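Local coordinates for amino acid adenylation domain-containing protein (Bacillus stratosphericus LAMA 585, PDB 6ULY) that probably selects and adenylates an alpha-keto acid as the adenylation domain of a nonribosomal depsipeptide synthetase module, and is captured here with the keto acyl adenylate, at residues N78-W86 / L221-L232; L65-F75 / G91-A101. All blocks are in the same frame, centred on the assembly; numbering follows the deposited sequence.

Contact 1 (N78-W86 / L221-L232); sequences NHAMVTAFW and LDHIGGIVMFHL. With QA7 (5'-O-{(S)-hydroxy[(4-methyl-2-oxopentanoyl)oxy]phosphoryl}adenosine), chain C; SO4 (sulfate ion), chain D.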
loop_
_atom_site.group_PDB
_atom_site.type_symbol
_atom_site.label_atom_id
_atom_site.label_comp_id
_atom_site.label_asym_id
_atom_site.label_seq_id
_atom_site.Cartn_x
_atom_site.Cartn_y
_atom_site.Cartn_z
ATOM N N ASN A 78 2.703 0.818 -31.600
ATOM C CA ASN A 78 1.244 0.860 -31.616
ATOM C C ASN A 78 0.675 -0.140 -32.614
ATOM O O ASN A 78 -0.304 -0.833 -32.319
ATOM C CB ASN A 78 0.765 2.273 -31.951
ATOM C CG ASN A 78 0.997 3.249 -30.819
ATOM O OD1 ASN A 78 0.882 2.894 -29.643
ATOM N ND2 ASN A 78 1.326 4.488 -31.164
ATOM N N HIS A 79 1.275 -0.224 -33.805
ATOM C CA HIS A 79 0.779 -1.139 -34.827
ATOM C C HIS A 79 0.753 -2.573 -34.314
ATOM O O HIS A 79 -0.261 -3.274 -34.433
ATOM C CB HIS A 79 1.646 -1.032 -36.083
ATOM C CG HIS A 79 1.311 -2.040 -37.137
ATOM N ND1 HIS A 79 0.374 -1.806 -38.121
ATOM C CD2 HIS A 79 1.788 -3.288 -37.362
ATOM C CE1 HIS A 79 0.292 -2.864 -38.909
ATOM N NE2 HIS A 79 1.138 -3.777 -38.468
ATOM N N ALA A 80 1.868 -3.031 -33.741
ATOM C CA ALA A 80 1.921 -4.401 -33.249
ATOM C C ALA A 80 0.968 -4.614 -32.075
ATOM O O ALA A 80 0.369 -5.689 -31.947
ATOM C CB ALA A 80 3.354 -4.754 -32.850
ATOM N N MET A 81 0.810 -3.608 -31.208
ATOM C CA MET A 81 -0.018 -3.785 -30.015
ATOM C C MET A 81 -1.499 -3.813 -30.369
ATOM O O MET A 81 -2.244 -4.680 -29.896
ATOM C CB MET A 81 0.263 -2.675 -29.003
ATOM C CG MET A 81 -0.684 -2.687 -27.802
ATOM S SD MET A 81 0.027 -1.908 -26.337
ATOM C CE MET A 81 0.622 -0.360 -27.008
ATOM N N VAL A 82 -1.950 -2.848 -31.176
ATOM C CA VAL A 82 -3.329 -2.851 -31.661
ATOM C C VAL A 82 -3.651 -4.182 -32.328
ATOM O O VAL A 82 -4.705 -4.782 -32.093
ATOM C CB VAL A 82 -3.557 -1.674 -32.627
ATOM C CG1 VAL A 82 -4.869 -1.844 -33.376
ATOM C CG2 VAL A 82 -3.540 -0.352 -31.880
ATOM N N THR A 83 -2.745 -4.658 -33.183
ATOM C CA THR A 83 -2.979 -5.917 -33.881
ATOM C C THR A 83 -2.988 -7.086 -32.909
ATOM O O THR A 83 -3.831 -7.986 -33.013
ATOM C CB THR A 83 -1.909 -6.129 -34.958
ATOM O OG1 THR A 83 -1.944 -5.040 -35.883
ATOM C CG2 THR A 83 -2.133 -7.433 -35.711
ATOM N N ALA A 84 -2.046 -7.094 -31.966
ATOM C CA ALA A 84 -1.993 -8.162 -30.976
ATOM C C ALA A 84 -3.240 -8.167 -30.103
ATOM O O ALA A 84 -3.735 -9.233 -29.719
ATOM C CB ALA A 84 -0.738 -8.010 -30.118
ATOM N N PHE A 85 -3.757 -6.984 -29.771
ATOM C CA PHE A 85 -4.959 -6.905 -28.949
ATOM C C PHE A 85 -6.140 -7.570 -29.638
ATOM O O PHE A 85 -6.899 -8.319 -29.012
ATOM C CB PHE A 85 -5.277 -5.444 -28.642
ATOM C CG PHE A 85 -6.582 -5.245 -27.931
ATOM C CD1 PHE A 85 -6.650 -5.320 -26.549
ATOM C CD2 PHE A 85 -7.739 -4.971 -28.642
ATOM C CE1 PHE A 85 -7.851 -5.131 -25.890
ATOM C CE2 PHE A 85 -8.943 -4.782 -27.988
ATOM C CZ PHE A 85 -8.998 -4.864 -26.608
ATOM N N TRP A 86 -6.311 -7.312 -30.933
ATOM C CA TRP A 86 -7.467 -7.850 -31.634
ATOM C C TRP A 86 -7.293 -9.322 -31.973
ATOM O O TRP A 86 -8.277 -10.069 -31.976
ATOM C CB TRP A 86 -7.734 -7.017 -32.876
ATOM C CG TRP A 86 -8.332 -5.694 -32.525
ATOM C CD1 TRP A 86 -7.713 -4.483 -32.535
ATOM C CD2 TRP A 86 -9.673 -5.457 -32.083
ATOM N NE1 TRP A 86 -8.588 -3.501 -32.141
ATOM C CE2 TRP A 86 -9.799 -4.074 -31.857
ATOM C CE3 TRP A 86 -10.782 -6.280 -31.867
ATOM C CZ2 TRP A 86 -10.987 -3.495 -31.424
ATOM C CZ3 TRP A 86 -11.959 -5.703 -31.439
ATOM C CH2 TRP A 86 -12.055 -4.325 -31.223
ATOM N N LEU A 221 -1.505 3.098 -25.108
ATOM C CA LEU A 221 -2.628 2.173 -25.193
ATOM C C LEU A 221 -2.772 1.312 -23.947
ATOM O O LEU A 221 -3.796 0.636 -23.797
ATOM C CB LEU A 221 -2.475 1.270 -26.417
ATOM C CG LEU A 221 -2.717 1.920 -27.780
ATOM C CD1 LEU A 221 -2.351 0.944 -28.891
ATOM C CD2 LEU A 221 -4.167 2.379 -27.909
ATOM N N ASP A 222 -1.771 1.302 -23.065
ATOM C CA ASP A 222 -1.885 0.634 -21.777
ATOM C C ASP A 222 -2.578 1.498 -20.733
ATOM O O ASP A 222 -2.856 1.008 -19.634
ATOM C CB ASP A 222 -0.498 0.224 -21.273
ATOM C CG ASP A 222 0.445 1.404 -21.136
ATOM O OD1 ASP A 222 0.434 2.061 -20.071
ATOM O OD2 ASP A 222 1.196 1.676 -22.099
ATOM N N HIS A 223 -2.838 2.765 -21.042
ATOM C CA HIS A 223 -3.685 3.619 -20.222
ATOM C C HIS A 223 -5.137 3.403 -20.629
ATOM O O HIS A 223 -5.452 3.294 -21.820
ATOM C CB HIS A 223 -3.293 5.091 -20.391
ATOM C CG HIS A 223 -3.897 6.009 -19.371
ATOM N ND1 HIS A 223 -5.252 6.062 -19.121
ATOM C CD2 HIS A 223 -3.328 6.930 -18.556
ATOM C CE1 HIS A 223 -5.491 6.964 -18.186
ATOM N NE2 HIS A 223 -4.340 7.506 -17.827
ATOM N N ILE A 224 -6.021 3.334 -19.631
ATOM C CA ILE A 224 -7.412 2.972 -19.892
ATOM C C ILE A 224 -8.056 3.959 -20.856
ATOM O O ILE A 224 -8.878 3.575 -21.697
ATOM C CB ILE A 224 -8.195 2.868 -18.564
ATOM C CG1 ILE A 224 -9.528 2.146 -18.783
ATOM C CG2 ILE A 224 -8.425 4.246 -17.946
ATOM C CD1 ILE A 224 -9.388 0.642 -18.888
ATOM N N GLY A 225 -7.692 5.241 -20.761
ATOM C CA GLY A 225 -8.203 6.216 -21.712
ATOM C C GLY A 225 -7.672 6.010 -23.117
ATOM O O GLY A 225 -8.322 6.397 -24.095
ATOM N N GLY A 226 -6.494 5.406 -23.246
ATOM C CA GLY A 226 -5.979 5.105 -24.567
ATOM C C GLY A 226 -6.682 3.922 -25.204
ATOM O O GLY A 226 -7.018 3.952 -26.392
ATOM N N ILE A 227 -6.926 2.871 -24.424
ATOM C CA ILE A 227 -7.486 1.657 -25.003
ATOM C C ILE A 227 -8.999 1.771 -25.140
ATOM O O ILE A 227 -9.561 1.426 -26.185
ATOM C CB ILE A 227 -7.068 0.424 -24.175
ATOM C CG1 ILE A 227 -7.672 -0.854 -24.767
ATOM C CG2 ILE A 227 -7.463 0.571 -22.697
ATOM C CD1 ILE A 227 -7.263 -1.127 -26.215
ATOM N N VAL A 228 -9.682 2.289 -24.118
ATOM C CA VAL A 228 -11.141 2.322 -24.127
ATOM C C VAL A 228 -11.642 3.672 -24.622
ATOM O O VAL A 228 -12.325 3.750 -25.649
ATOM C CB VAL A 228 -11.724 2.015 -22.734
ATOM C CG1 VAL A 228 -13.254 2.046 -22.780
ATOM C CG2 VAL A 228 -11.228 0.671 -22.230
ATOM N N MET A 229 -11.315 4.743 -23.894
ATOM C CA MET A 229 -11.938 6.032 -24.181
ATOM C C MET A 229 -11.708 6.466 -25.624
ATOM O O MET A 229 -12.520 7.215 -26.180
ATOM C CB MET A 229 -11.415 7.103 -23.226
ATOM C CG MET A 229 -12.097 8.449 -23.398
ATOM S SD MET A 229 -11.560 9.689 -22.202
ATOM C CE MET A 229 -9.839 9.893 -22.659
ATOM N N PHE A 230 -10.628 6.002 -26.253
ATOM C CA PHE A 230 -10.323 6.394 -27.627
ATOM C C PHE A 230 -10.295 5.186 -28.552
ATOM O O PHE A 230 -11.182 5.060 -29.400
ATOM C CB PHE A 230 -9.018 7.188 -27.669
ATOM C CG PHE A 230 -9.238 8.672 -27.625
ATOM C CD1 PHE A 230 -8.942 9.462 -28.719
ATOM C CD2 PHE A 230 -9.795 9.269 -26.504
ATOM C CE1 PHE A 230 -9.170 10.821 -28.691
ATOM C CE2 PHE A 230 -10.029 10.629 -26.472
ATOM C CZ PHE A 230 -9.714 11.407 -27.567
ATOM N N HIS A 231 -9.330 4.278 -28.408
ATOM C CA HIS A 231 -9.190 3.215 -29.397
ATOM C C HIS A 231 -10.501 2.453 -29.581
ATOM O O HIS A 231 -11.011 2.341 -30.703
ATOM C CB HIS A 231 -8.061 2.265 -29.000
ATOM C CG HIS A 231 -7.907 1.099 -29.925
ATOM N ND1 HIS A 231 -7.726 1.243 -31.285
ATOM C CD2 HIS A 231 -7.917 -0.233 -29.686
ATOM C CE1 HIS A 231 -7.624 0.050 -31.842
ATOM N NE2 HIS A 231 -7.738 -0.863 -30.894
ATOM N N LEU A 232 -11.076 1.935 -28.489
ATOM C CA LEU A 232 -12.292 1.136 -28.628
ATOM C C LEU A 232 -13.489 2.004 -28.997
ATOM O O LEU A 232 -14.347 1.584 -29.781
ATOM C CB LEU A 232 -12.567 0.351 -27.347
ATOM C CG LEU A 232 -11.626 -0.829 -27.092
ATOM C CD1 LEU A 232 -11.992 -1.519 -25.784
ATOM C CD2 LEU A 232 -11.640 -1.822 -28.244
HETATM C C01 QA7 C . -10.557 10.370 -18.224
HETATM C C02 QA7 C . -9.510 9.321 -18.239
HETATM C C03 QA7 C . -9.929 8.181 -19.127
HETATM C C04 QA7 C . -9.234 9.025 -16.800
HETATM C C05 QA7 C . -9.011 7.600 -16.406
HETATM C C06 QA7 C . -7.797 7.244 -15.612
HETATM C C10 QA7 C . -7.590 6.946 -12.159
HETATM C C11 QA7 C . -7.347 7.913 -11.212
HETATM C C12 QA7 C . -8.717 8.356 -10.544
HETATM C C13 QA7 C . -8.520 9.513 -10.199
HETATM C C14 QA7 C . -7.397 10.145 -11.224
HETATM C C16 QA7 C . -8.523 10.712 -13.244
HETATM C C18 QA7 C . -8.948 12.781 -12.952
HETATM C C19 QA7 C . -9.324 14.119 -12.993
HETATM C C21 QA7 C . -8.457 14.437 -10.961
HETATM C C23 QA7 C . -8.315 12.344 -11.867
HETATM N N15 QA7 C . -8.050 11.049 -12.083
HETATM N N17 QA7 C . -9.075 11.755 -13.791
HETATM N N20 QA7 C . -9.070 14.891 -11.993
HETATM N N22 QA7 C . -8.079 13.213 -10.872
HETATM N N24 QA7 C . -10.000 14.604 -14.118
HETATM O O07 QA7 C . -7.595 6.005 -15.116
HETATM O O09 QA7 C . -6.431 6.491 -12.751
HETATM O O25 QA7 C . -6.888 9.185 -11.852
HETATM O O26 QA7 C . -7.906 9.687 -8.907
HETATM O O27 QA7 C . -9.235 7.491 -9.429
HETATM O O28 QA7 C . -5.346 5.298 -14.689
HETATM O O29 QA7 C . -6.973 4.305 -13.525
HETATM O O30 QA7 C . -7.031 8.049 -15.427
HETATM O O31 QA7 C . -9.784 6.815 -16.675
HETATM P P08 QA7 C . -6.558 5.552 -14.005
HETATM S S SO4 D . 4.126 2.128 -34.680
HETATM O O1 SO4 D . 4.989 0.977 -34.584
HETATM O O2 SO4 D . 4.052 2.819 -33.418
HETATM O O3 SO4 D . 2.809 1.696 -35.054
HETATM O O4 SO4 D . 4.608 3.035 -35.669
#

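Contact 2 (L65-F75 / G91-A101); sequences LKAGDPVFFQF and GGFVPTLVSAA. With SO4 (sulfate ion), chain I.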
loop_
_atom_site.group_PDB
_atom_site.type_symbol
_atom_site.label_atom_id
_atom_site.label_comp_id
_atom_site.label_asym_id
_atom_site.label_seq_id
_atom_site.Cartn_x
_atom_site.Cartn_y
_atom_site.Cartn_z
ATOM N N LEU A 65 -1.910 -21.179 -27.249
ATOM C CA LEU A 65 -2.836 -20.339 -26.504
ATOM C C LEU A 65 -4.269 -20.808 -26.708
ATOM O O LEU A 65 -4.722 -20.984 -27.843
ATOM C CB LEU A 65 -2.691 -18.883 -26.934
ATOM C CG LEU A 65 -1.587 -18.103 -26.219
ATOM C CD1 LEU A 65 -0.269 -18.860 -26.257
ATOM C CD2 LEU A 65 -1.424 -16.726 -26.838
ATOM N N LYS A 66 -4.981 -21.007 -25.601
ATOM C CA LYS A 66 -6.378 -21.407 -25.611
ATOM C C LYS A 66 -7.249 -20.261 -25.107
ATOM O O LYS A 66 -6.790 -19.386 -24.370
ATOM C CB LYS A 66 -6.598 -22.651 -24.744
ATOM C CG LYS A 66 -5.729 -23.842 -25.132
ATOM C CD LYS A 66 -6.079 -24.373 -26.520
ATOM C CE LYS A 66 -5.266 -25.615 -26.863
ATOM N NZ LYS A 66 -5.717 -26.255 -28.131
ATOM N N ALA A 67 -8.514 -20.271 -25.525
ATOM C CA ALA A 67 -9.456 -19.246 -25.094
ATOM C C ALA A 67 -9.480 -19.156 -23.573
ATOM O O ALA A 67 -9.579 -20.171 -22.879
ATOM C CB ALA A 67 -10.854 -19.563 -25.633
ATOM N N GLY A 68 -9.377 -17.930 -23.058
ATOM C CA GLY A 68 -9.302 -17.682 -21.636
ATOM C C GLY A 68 -7.897 -17.476 -21.110
ATOM O O GLY A 68 -7.732 -16.886 -20.035
ATOM N N ASP A 69 -6.887 -17.949 -21.834
ATOM C CA ASP A 69 -5.512 -17.757 -21.403
ATOM C C ASP A 69 -5.172 -16.269 -21.395
ATOM O O ASP A 69 -5.605 -15.528 -22.286
ATOM C CB ASP A 69 -4.541 -18.497 -22.325
ATOM C CG ASP A 69 -4.623 -20.000 -22.178
ATOM O OD1 ASP A 69 -5.337 -20.472 -21.271
ATOM O OD2 ASP A 69 -3.973 -20.710 -22.974
ATOM N N PRO A 70 -4.420 -15.795 -20.408
ATOM C CA PRO A 70 -3.913 -14.422 -20.460
ATOM C C PRO A 70 -2.692 -14.316 -21.361
ATOM O O PRO A 70 -1.967 -15.282 -21.603
ATOM C CB PRO A 70 -3.551 -14.124 -19.000
ATOM C CG PRO A 70 -3.230 -15.450 -18.426
ATOM C CD PRO A 70 -4.119 -16.442 -19.118
ATOM N N VAL A 71 -2.481 -13.102 -21.862
ATOM C CA VAL A 71 -1.343 -12.779 -22.710
ATOM C C VAL A 71 -0.750 -11.470 -22.217
ATOM O O VAL A 71 -1.466 -10.471 -22.087
ATOM C CB VAL A 71 -1.743 -12.665 -24.193
ATOM C CG1 VAL A 71 -0.520 -12.362 -25.047
ATOM C CG2 VAL A 71 -2.430 -13.936 -24.651
ATOM N N PHE A 72 0.554 -11.473 -21.963
ATOM C CA PHE A 72 1.236 -10.344 -21.340
ATOM C C PHE A 72 1.807 -9.445 -22.431
ATOM O O PHE A 72 2.758 -9.823 -23.121
ATOM C CB PHE A 72 2.332 -10.853 -20.406
ATOM C CG PHE A 72 2.693 -9.894 -19.313
ATOM C CD1 PHE A 72 2.100 -9.999 -18.068
ATOM C CD2 PHE A 72 3.628 -8.891 -19.525
ATOM C CE1 PHE A 72 2.427 -9.125 -17.053
ATOM C CE2 PHE A 72 3.961 -8.012 -18.505
ATOM C CZ PHE A 72 3.358 -8.131 -17.270
ATOM N N PHE A 73 1.233 -8.252 -22.580
ATOM C CA PHE A 73 1.659 -7.327 -23.621
ATOM C C PHE A 73 2.850 -6.495 -23.156
ATOM O O PHE A 73 2.826 -5.910 -22.069
ATOM C CB PHE A 73 0.510 -6.400 -24.020
ATOM C CG PHE A 73 -0.503 -7.033 -24.939
ATOM C CD1 PHE A 73 -0.646 -8.411 -25.003
ATOM C CD2 PHE A 73 -1.304 -6.244 -25.748
ATOM C CE1 PHE A 73 -1.572 -8.984 -25.846
ATOM C CE2 PHE A 73 -2.232 -6.812 -26.595
ATOM C CZ PHE A 73 -2.365 -8.182 -26.648
ATOM N N GLN A 74 3.883 -6.428 -24.002
ATOM C CA GLN A 74 5.082 -5.616 -23.760
ATOM C C GLN A 74 5.483 -5.030 -25.114
ATOM O O GLN A 74 6.312 -5.598 -25.828
ATOM C CB GLN A 74 6.200 -6.442 -23.136
ATOM C CG GLN A 74 5.995 -6.737 -21.660
ATOM C CD GLN A 74 6.194 -5.510 -20.795
ATOM O OE1 GLN A 74 7.292 -5.266 -20.295
ATOM N NE2 GLN A 74 5.135 -4.727 -20.620
ATOM N N PHE A 75 4.888 -3.890 -25.456
ATOM C CA PHE A 75 4.995 -3.322 -26.789
ATOM C C PHE A 75 5.573 -1.918 -26.744
ATOM O O PHE A 75 5.323 -1.156 -25.805
ATOM C CB PHE A 75 3.628 -3.278 -27.487
ATOM C CG PHE A 75 3.131 -4.624 -27.911
ATOM C CD1 PHE A 75 3.651 -5.245 -29.033
ATOM C CD2 PHE A 75 2.152 -5.273 -27.183
ATOM C CE1 PHE A 75 3.200 -6.489 -29.423
ATOM C CE2 PHE A 75 1.696 -6.519 -27.566
ATOM C CZ PHE A 75 2.218 -7.128 -28.687
ATOM N N GLY A 91 -9.237 -14.709 -30.581
ATOM C CA GLY A 91 -8.985 -16.012 -30.012
ATOM C C GLY A 91 -9.604 -16.259 -28.657
ATOM O O GLY A 91 -9.473 -17.365 -28.126
ATOM N N GLY A 92 -10.293 -15.276 -28.082
ATOM C CA GLY A 92 -10.751 -15.409 -26.712
ATOM C C GLY A 92 -9.646 -15.299 -25.692
ATOM O O GLY A 92 -9.855 -15.634 -24.520
ATOM N N PHE A 93 -8.467 -14.860 -26.112
ATOM C CA PHE A 93 -7.365 -14.638 -25.199
ATOM C C PHE A 93 -7.564 -13.302 -24.500
ATOM O O PHE A 93 -8.205 -12.391 -25.035
ATOM C CB PHE A 93 -6.037 -14.654 -25.953
ATOM C CG PHE A 93 -5.927 -15.766 -26.963
ATOM C CD1 PHE A 93 -6.380 -17.039 -26.661
ATOM C CD2 PHE A 93 -5.389 -15.533 -28.220
ATOM C CE1 PHE A 93 -6.288 -18.062 -27.585
ATOM C CE2 PHE A 93 -5.293 -16.551 -29.148
ATOM C CZ PHE A 93 -5.744 -17.817 -28.833
ATOM N N VAL A 94 -7.018 -13.199 -23.294
ATOM C CA VAL A 94 -7.196 -12.017 -22.454
ATOM C C VAL A 94 -5.897 -11.219 -22.413
ATOM O O VAL A 94 -4.950 -11.609 -21.711
ATOM C CB VAL A 94 -7.628 -12.407 -21.030
ATOM C CG1 VAL A 94 -8.017 -11.174 -20.248
ATOM C CG2 VAL A 94 -8.781 -13.392 -21.068
ATOM N N PRO A 95 -5.803 -10.099 -23.123
ATOM C CA PRO A 95 -4.588 -9.286 -23.042
ATOM C C PRO A 95 -4.411 -8.685 -21.662
ATOM O O PRO A 95 -5.376 -8.324 -20.986
ATOM C CB PRO A 95 -4.820 -8.187 -24.085
ATOM C CG PRO A 95 -5.889 -8.704 -24.967
ATOM C CD PRO A 95 -6.759 -9.542 -24.090
ATOM N N THR A 96 -3.155 -8.559 -21.260
ATOM C CA THR A 96 -2.774 -7.843 -20.048
ATOM C C THR A 96 -2.082 -6.556 -20.485
ATOM O O THR A 96 -0.912 -6.571 -20.878
ATOM C CB THR A 96 -1.869 -8.700 -19.175
ATOM O OG1 THR A 96 -2.499 -9.967 -18.947
ATOM C CG2 THR A 96 -1.606 -8.009 -17.851
ATOM N N LEU A 97 -2.810 -5.447 -20.415
ATOM C CA LEU A 97 -2.305 -4.161 -20.876
ATOM C C LEU A 97 -1.419 -3.559 -19.794
ATOM O O LEU A 97 -1.908 -3.167 -18.728
ATOM C CB LEU A 97 -3.465 -3.233 -21.222
ATOM C CG LEU A 97 -4.550 -3.826 -22.127
ATOM C CD1 LEU A 97 -5.555 -2.756 -22.517
ATOM C CD2 LEU A 97 -3.938 -4.462 -23.360
ATOM N N VAL A 98 -0.117 -3.493 -20.059
ATOM C CA VAL A 98 0.835 -2.853 -19.157
ATOM C C VAL A 98 1.996 -2.320 -19.984
ATOM O O VAL A 98 2.497 -2.996 -20.889
ATOM C CB VAL A 98 1.324 -3.823 -18.058
ATOM C CG1 VAL A 98 1.957 -5.059 -18.669
ATOM C CG2 VAL A 98 2.300 -3.118 -17.116
ATOM N N SER A 99 2.414 -1.099 -19.672
ATOM C CA SER A 99 3.494 -0.474 -20.420
ATOM C C SER A 99 4.779 -1.275 -20.269
ATOM O O SER A 99 4.994 -1.969 -19.270
ATOM C CB SER A 99 3.723 0.958 -19.939
ATOM O OG SER A 99 4.036 0.975 -18.558
ATOM N N ALA A 100 5.636 -1.179 -21.281
ATOM C CA ALA A 100 6.955 -1.777 -21.201
ATOM C C ALA A 100 7.801 -1.033 -20.173
ATOM O O ALA A 100 7.574 0.142 -19.874
ATOM C CB ALA A 100 7.639 -1.749 -22.567
ATOM N N ALA A 101 8.788 -1.736 -19.625
ATOM C CA ALA A 101 9.665 -1.124 -18.643
ATOM C C ALA A 101 10.591 -0.111 -19.317
ATOM O O ALA A 101 10.931 -0.255 -20.494
ATOM C CB ALA A 101 10.494 -2.187 -17.930
HETATM S S SO4 I . -10.114 -22.997 -27.598
HETATM O O1 SO4 I . -11.236 -22.742 -26.731
HETATM O O2 SO4 I . -9.162 -23.839 -26.913
HETATM O O3 SO4 I . -9.490 -21.750 -27.955
HETATM O O4 SO4 I . -10.597 -23.660 -28.787
#

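Contact 1 (N78-W86 / L221-L232)
Helix segments 78-86 and 224-232 run with their axes 13.1 Å apart at closest approach and cross at -75°, too far apart for backbones to meet, so large side chains bridge the gap. In this AMP-binding fold of the ANL superfamily, the pair joins the helix that follows strand 70-74 to one beside the keto acyl adenylate. Leu221, in the loop before helix 224-232, enters between Met81 and Val82. Its CB meets Met81 CE at 3.5 Å, and its CD1 presses on Val82 CG2 at 3.5 Å, tight for two methyl carbons. One turn on, Ile227 CD1 stands over the face of the Phe85 ring, 12° off the ring normal, a CH-pi contact. Leu232 CD2 touches both Phe85 CE2 and Trp86 CZ2, 3.7 Å from the latter. Val82 CG2 lies over one face of His231, whose CG is anti to the backbone N, carrying the imidazole out toward helix 78-86. Gln241 OE1 bonds its ND1, so both imidazole nitrogens have partners. At the start of helix 224-232 and on its side away from 78-86, His223 (N-cap), Ile224, Gly225 and Met229 line the adenylate pocket. Trp86 NE1 donates to His231 NE2 at 3.0 Å, about 20° out of the imidazole plane.

Contact 2 (L65-F75 / G91-A101)
Leu65 CB sits over one face of the Phe93 ring, 3.9 Å from its centroid and 19° off the normal, a CH-pi contact; Gly91 O lies above the opposite face toward the rim, and Lys66 O and Ala67 N approach the edge. The Phe73 ring is layered likewise, with Pro95 CB over one face, 3.8 Å from the centroid, and Phe75 CE2 over the other, while Val71 CG1 meets its edge. With CG anti to the carbonyl carbon, Phe73 lies alongside Pro95 and Leu97, pointing the same way, toward Cys88 of helix 78-91. Phe72, Thr96 and Val98 meet on the sheet face packed by helix 109-120, where Val98 CG1 touches Phe72 CE2 at 3.6 Å.

Strands 70-74 and 94-97 pair in parallel, joined by helix 78-91 in a beta-alpha-beta crossover. Their ladder runs through Val94 N to Asp69 O, Val71 N to Val94 O, Thr96 N to Val71 O (2.7 Å) and Phe73 N to Thr96 O. Before it, Gly68 N, in a type II turn, bonds Gly92 O at 2.8 Å; Gly92 ends helix 78-91 in a Schellman motif. Beyond it, the folded Gln74 side chain (chi2 -72°) brings NE2 to Ser99 O at 3.1 Å, 164° at the hydrogen, and to Phe73 O within its own segment, where it meets a lone pair. Tyr104 OH bonds Gln74 OE1. With both ends of the amide engaged, its flip is fixed, and NE2 supplies an N-H to a carbonyl of each segment beyond the ladder, although it meets Ser99 O from above the carbonyl plane.

In the fold
From the N terminus, strand 70-74 leads into helix 78-91, which returns to strand 94-97; contact 2 closes this short beta-alpha-beta loop, with 15 residues between its segments. Contact 1 starts from the helix within that loop and spans 134 residues to reach 221-232, so the segments alternate and the two contacts cross. Their centres are 12 Å apart and they touch directly: Ala84 CB meets Phe75 CZ at 3.4 Å, and Asp222 OD2 approaches Ser99 CB. Helix 78-91 therefore packs on its own parallel sheet, through Phe73 and Phe75, and also on helix 224-237, which follows strand 214-217 of the nine-stranded sheet and borders the adenylate pocket.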